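Local coordinates for yncA (Salmonella typhimurium, PDB 3DR6), which probably transfers an acetyl group from acetyl-CoA to an acceptor molecule, as a putative acetyltransferase of the GNAT family, at residues C[55-59]-C[103-107]; C[81-86]-C[116-122]. All blocks are in the same frame, centred on the assembly; numbering follows the deposited sequence. Where two conformers were deposited one is given.

Interaction 1: C[55-59]-C[103-107]; sequences PVLVS and LLSRL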
loop_
_atom_site.group_PDB
_atom_site.type_symbol
_atom_site.label_atom_id
_atom_site.label_comp_id
_atom_site.label_asym_id
_atom_site.label_seq_id
_atom_site.Cartn_x
_atom_site.Cartn_y
_atom_site.Cartn_z
ATOM N N PRO C 55 6.343 5.087 -16.903
ATOM C CA PRO C 55 7.696 5.228 -17.433
ATOM C C PRO C 55 8.688 4.285 -16.767
ATOM O O PRO C 55 8.569 3.971 -15.565
ATOM C CB PRO C 55 8.032 6.692 -17.138
ATOM C CG PRO C 55 7.304 6.954 -15.796
ATOM C CD PRO C 55 6.039 6.103 -15.865
ATOM N N VAL C 56 9.641 3.803 -17.563
ATOM C CA VAL C 56 10.843 3.181 -17.030
ATOM C C VAL C 56 11.990 4.006 -17.612
ATOM O O VAL C 56 12.140 4.087 -18.839
ATOM C CB VAL C 56 10.957 1.662 -17.381
ATOM C CG1 VAL C 56 12.223 1.059 -16.755
ATOM C CG2 VAL C 56 9.710 0.877 -16.890
ATOM N N LEU C 57 12.743 4.674 -16.736
ATOM C CA LEU C 57 13.869 5.530 -17.149
ATOM C C LEU C 57 15.186 4.858 -16.797
ATOM O O LEU C 57 15.268 4.111 -15.813
ATOM C CB LEU C 57 13.820 6.875 -16.425
ATOM C CG LEU C 57 12.532 7.702 -16.565
ATOM C CD1 LEU C 57 12.541 8.857 -15.575
ATOM C CD2 LEU C 57 12.329 8.183 -17.998
ATOM N N VAL C 58 16.224 5.127 -17.587
ATOM C CA VAL C 58 17.573 4.750 -17.171
ATOM C C VAL C 58 18.478 5.965 -17.209
ATOM O O VAL C 58 18.304 6.842 -18.074
ATOM C CB VAL C 58 18.196 3.609 -18.036
ATOM C CG1 VAL C 58 17.454 2.294 -17.816
ATOM C CG2 VAL C 58 18.217 3.995 -19.504
ATOM N N SER C 59 19.444 6.012 -16.282
ATOM C CA SER C 59 20.607 6.883 -16.433
ATOM C C SER C 59 21.737 6.124 -17.157
ATOM O O SER C 59 21.920 4.914 -16.980
ATOM C CB SER C 59 21.101 7.459 -15.095
ATOM O OG SER C 59 21.215 6.474 -14.084
ATOM N N LEU C 103 17.267 11.335 -11.692
ATOM C CA LEU C 103 16.270 10.337 -12.077
ATOM C C LEU C 103 14.890 10.685 -11.522
ATOM O O LEU C 103 13.892 10.662 -12.244
ATOM C CB LEU C 103 16.681 8.936 -11.585
ATOM C CG LEU C 103 17.731 8.309 -12.514
ATOM C CD1 LEU C 103 18.371 7.085 -11.856
ATOM C CD2 LEU C 103 17.077 7.969 -13.881
ATOM N N LEU C 104 14.855 11.003 -10.237
ATOM C CA LEU C 104 13.587 11.298 -9.569
ATOM C C LEU C 104 12.919 12.549 -10.162
ATOM O O LEU C 104 11.707 12.561 -10.363
ATOM C CB LEU C 104 13.757 11.388 -8.043
ATOM C CG LEU C 104 12.456 11.624 -7.261
ATOM C CD1 LEU C 104 11.345 10.619 -7.628
ATOM C CD2 LEU C 104 12.742 11.592 -5.744
ATOM N N SER C 105 13.724 13.570 -10.463
ATOM C CA SER C 105 13.204 14.803 -11.071
ATOM C C SER C 105 12.528 14.499 -12.408
ATOM O O SER C 105 11.389 14.902 -12.646
ATOM C CB SER C 105 14.310 15.853 -11.246
ATOM O OG SER C 105 13.759 17.119 -11.570
ATOM N N ARG C 106 13.222 13.751 -13.262
ATOM C CA ARG C 106 12.662 13.343 -14.556
ATOM C C ARG C 106 11.367 12.519 -14.375
ATOM O O ARG C 106 10.362 12.748 -15.078
ATOM C CB ARG C 106 13.692 12.575 -15.375
ATOM C CG ARG C 106 13.160 12.005 -16.705
ATOM C CD ARG C 106 12.650 13.089 -17.687
ATOM N NE ARG C 106 11.981 12.465 -18.835
ATOM C CZ ARG C 106 12.616 11.940 -19.891
ATOM N NH1 ARG C 106 13.948 11.959 -19.978
ATOM N NH2 ARG C 106 11.918 11.386 -20.873
ATOM N N LEU C 107 11.386 11.598 -13.409
ATOM C CA LEU C 107 10.220 10.765 -13.085
ATOM C C LEU C 107 8.974 11.596 -12.753
ATOM O O LEU C 107 7.867 11.307 -13.221
ATOM C CB LEU C 107 10.555 9.837 -11.909
ATOM C CG LEU C 107 9.704 8.588 -11.777
ATOM C CD1 LEU C 107 9.905 7.658 -13.018
ATOM C CD2 LEU C 107 10.017 7.884 -10.451
#
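The branched end of Leu57 pushes into the helix between Arg106 and Leu107, and here the packing is closest. Its CD1 lies 3.4 Å from Arg106 CG and also meets the helix backbone, 3.7 Å from Leu107 N. That nitrogen is already engaged by Leu103 O within the helix, so an apolar methyl can rest against it at no cost in hydrogen bonds. Leu107 turns its own CD1 to the same methyl, 3.9 Å from Leu57 CD1, and the compact ring of Pro55 also meets Leu107 CD1 through CG, from a direction roughly at right angles to that of Leu57.

In the GNAT fold helices pack on a central mixed sheet; here the turn 103-107 of helix 99-113 runs nearly antiparallel to strand 56-59, the axes of these segments 150° apart and 9.4 Å at closest approach. Leucines suit such a gap because they reach far from the backbone.

Leu103 meets Leu57 more loosely, its CD2 4.3 Å from Leu57 CB. Ser59 OG, touched by Leu103 CD1 over a small area, is hydrogen-bonded to Thr66 OG1 of the next strand. Arg106 forms the partly exposed side: a bend at chi2 (61°) turns its chain along Leu57, whose CD2 sits 4.2 Å above the centre of the guanidinium, leaving the charge to pair with Glu110 and to meet Phe8 in a cation-pi contact.

Interaction 2: C[81-86]-C[116-122]; sequences RYTVEH and KHVMVAG
Val84 and Lys116 meet where two parallel strands begin to pair. The lysine chain crosses the valine at about a right angle, its CG and CE each 3.6 Å from Val84 CG1. A bend at chi2 (-46°) carries the otherwise extended chain past this methyl and brings NZ to Arg81 O at 2.7 Å. Lysine suits the place because its methylenes pack as a hydrocarbon while its ammonium reaches polar groups; water 1 and Tyr54 OH also bind NZ.

Val84 is equally central through its backbone: its N donates to Val118 O, and its O receives Val120 N at 2.8 Å. Before it, Tyr82 O accepts two N-H groups, His117 N in the carbonyl plane and Val118 N tilted from it. These strands are the two of a beta-alpha-beta unit around helix 99-113.

His86 is the third main contributor. Its CB touches the selenium SE of selenomethionine Met119 at 3.9 Å, and its ring brings NE2 to 3.3 Å from Ala121 CB, a methyl small enough to fit there. NE2 is hydrogen-bonded to His134 NE2. On the other face of the sheet, Thr83 CG2 packs on Val120 CG2, and Glu85 OE2 makes a salt bridge to Arg75 of the second subunit. With Arg81 O, water 1 and Tyr54 OH around NZ, the positive charge of Lys116 is probably stabilised.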
loop_
_atom_site.group_PDB
_atom_site.type_symbol
_atom_site.label_atom_id
_atom_site.label_comp_id
_atom_site.label_asym_id
_atom_site.label_seq_id
_atom_site.Cartn_x
_atom_site.Cartn_y
_atom_site.Cartn_z
ATOM N N ARG C 81 -6.028 5.856 -7.763
ATOM C CA ARG C 81 -5.521 5.769 -9.146
ATOM C C ARG C 81 -4.775 7.025 -9.627
ATOM O O ARG C 81 -4.225 7.012 -10.728
ATOM C CB ARG C 81 -6.650 5.420 -10.133
ATOM C CG ARG C 81 -7.702 6.535 -10.298
ATOM C CD ARG C 81 -8.896 6.111 -11.176
ATOM N NE ARG C 81 -9.849 7.210 -11.406
ATOM C CZ ARG C 81 -10.790 7.585 -10.543
ATOM N NH1 ARG C 81 -10.902 6.966 -9.368
ATOM N NH2 ARG C 81 -11.620 8.582 -10.854
ATOM N N TYR C 82 -4.792 8.107 -8.848
ATOM C CA TYR C 82 -3.932 9.260 -9.155
ATOM C C TYR C 82 -2.734 9.402 -8.227
ATOM O O TYR C 82 -2.012 10.393 -8.296
ATOM C CB TYR C 82 -4.760 10.546 -9.258
ATOM C CG TYR C 82 -5.887 10.359 -10.236
ATOM C CD1 TYR C 82 -7.195 10.313 -9.783
ATOM C CD2 TYR C 82 -5.640 10.183 -11.612
ATOM C CE1 TYR C 82 -8.245 10.134 -10.649
ATOM C CE2 TYR C 82 -6.706 9.981 -12.504
ATOM C CZ TYR C 82 -8.010 9.962 -11.986
ATOM O OH TYR C 82 -9.127 9.773 -12.765
ATOM N N THR C 83 -2.485 8.368 -7.410
ATOM C CA THR C 83 -1.336 8.319 -6.506
ATOM C C THR C 83 -0.396 7.182 -6.918
ATOM O O THR C 83 -0.803 5.994 -6.997
ATOM C CB THR C 83 -1.781 8.142 -5.036
ATOM O OG1 THR C 83 -2.659 9.221 -4.680
ATOM C CG2 THR C 83 -0.559 8.150 -4.079
ATOM N N VAL C 84 0.841 7.553 -7.223
ATOM C CA VAL C 84 1.842 6.576 -7.640
ATOM C C VAL C 84 2.988 6.537 -6.632
ATOM O O VAL C 84 3.231 7.514 -5.904
ATOM C CB VAL C 84 2.382 6.839 -9.078
ATOM C CG1 VAL C 84 1.296 6.494 -10.145
ATOM C CG2 VAL C 84 2.942 8.294 -9.222
ATOM N N GLU C 85 3.676 5.403 -6.585
ATOM C CA GLU C 85 4.841 5.246 -5.741
ATOM C C GLU C 85 6.057 4.944 -6.617
ATOM O O GLU C 85 6.011 4.038 -7.482
ATOM C CB GLU C 85 4.630 4.102 -4.735
ATOM C CG GLU C 85 5.866 3.862 -3.911
ATOM C CD GLU C 85 5.680 2.790 -2.867
ATOM O OE1 GLU C 85 4.536 2.266 -2.761
ATOM O OE2 GLU C 85 6.689 2.488 -2.173
ATOM N N HIS C 86 7.150 5.673 -6.372
ATOM C CA HIS C 86 8.334 5.603 -7.249
ATOM C C HIS C 86 9.306 4.544 -6.769
ATOM O O HIS C 86 9.274 4.157 -5.616
ATOM C CB HIS C 86 9.040 6.984 -7.392
ATOM C CG HIS C 86 9.906 7.383 -6.225
ATOM N ND1 HIS C 86 11.060 6.712 -5.884
ATOM C CD2 HIS C 86 9.810 8.424 -5.360
ATOM C CE1 HIS C 86 11.608 7.293 -4.830
ATOM N NE2 HIS C 86 10.880 8.352 -4.512
ATOM N N LYS C 116 -0.901 12.205 -12.882
ATOM C CA LYS C 116 -0.879 11.737 -11.495
ATOM C C LYS C 116 -0.898 12.929 -10.534
ATOM O O LYS C 116 -0.302 13.966 -10.806
ATOM C CB LYS C 116 0.317 10.827 -11.205
ATOM C CG LYS C 116 0.331 9.479 -11.992
ATOM C CD LYS C 116 -1.030 8.795 -11.970
ATOM C CE LYS C 116 -0.998 7.463 -12.740
ATOM N NZ LYS C 116 -2.377 6.871 -12.708
ATOM N N HIS C 117 -1.608 12.774 -9.416
ATOM C CA HIS C 117 -1.847 13.897 -8.482
ATOM C C HIS C 117 -0.884 13.936 -7.291
ATOM O O HIS C 117 -0.570 15.026 -6.768
ATOM C CB HIS C 117 -3.314 13.881 -8.002
ATOM C CG HIS C 117 -3.704 15.054 -7.149
ATOM N ND1 HIS C 117 -3.671 16.352 -7.601
ATOM C CD2 HIS C 117 -4.165 15.112 -5.872
ATOM C CE1 HIS C 117 -4.086 17.162 -6.647
ATOM N NE2 HIS C 117 -4.408 16.440 -5.593
ATOM N N VAL C 118 -0.413 12.758 -6.859
ATOM C CA VAL C 118 0.548 12.686 -5.733
ATOM C C VAL C 118 1.591 11.613 -6.071
ATOM O O VAL C 118 1.190 10.557 -6.571
ATOM C CB VAL C 118 -0.156 12.281 -4.378
ATOM C CG1 VAL C 118 0.885 12.134 -3.256
ATOM C CG2 VAL C 118 -1.242 13.308 -3.990
HETATM N N MSE C 119 2.888 11.866 -5.814
HETATM C CA MSE C 119 3.917 10.770 -5.845
HETATM C C MSE C 119 4.332 10.515 -4.410
HETATM O O MSE C 119 4.602 11.438 -3.640
HETATM C CB MSE C 119 5.186 10.997 -6.735
HETATM C CG MSE C 119 6.153 9.615 -7.157
HETATM SE SE MSE C 119 7.605 10.559 -7.942
HETATM C CE MSE C 119 6.511 12.065 -8.825
ATOM N N VAL C 120 4.354 9.245 -4.076
ATOM C CA VAL C 120 4.738 8.795 -2.754
ATOM C C VAL C 120 6.109 8.125 -2.830
ATOM O O VAL C 120 6.369 7.353 -3.766
ATOM C CB VAL C 120 3.708 7.776 -2.246
ATOM C CG1 VAL C 120 4.156 7.174 -0.883
ATOM C CG2 VAL C 120 2.355 8.425 -2.090
ATOM N N ALA C 121 6.952 8.387 -1.831
ATOM C CA ALA C 121 8.182 7.663 -1.647
ATOM C C ALA C 121 8.081 6.847 -0.356
ATOM O O ALA C 121 7.632 7.360 0.662
ATOM C CB ALA C 121 9.361 8.660 -1.561
ATOM N N GLY C 122 8.473 5.578 -0.415
ATOM C CA GLY C 122 8.570 4.718 0.776
ATOM C C GLY C 122 10.056 4.601 1.080
ATOM O O GLY C 122 10.841 4.147 0.234
HETATM O O HOH W 1 -1.906 5.581 -9.900
HETATM O O HOH W 2 9.492 4.563 -2.784
#

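How the interactions relate
After strand 5-8 and two helices the chain lays down strand 56-61, turns back through strand 64-73, and enters 81-86 before reaching helix 99-113. Interaction 1 closes that excursion when 103-107 returns to 55-59. The chain then leaves the helix, and interaction 2 closes the beta-alpha-beta crossover as 116-122 comes alongside 81-86. The segments alternate, so the two loops cross rather than nest: 81-86 lies inside the first loop and 103-107 inside the second. Helix 99-113 is thus tied both to an earlier strand and to its flanking strands; the contacts meet where Leu107 CD2 packs 3.3 Å from His86 CB and Leu104 CD1 approaches Met119 SE.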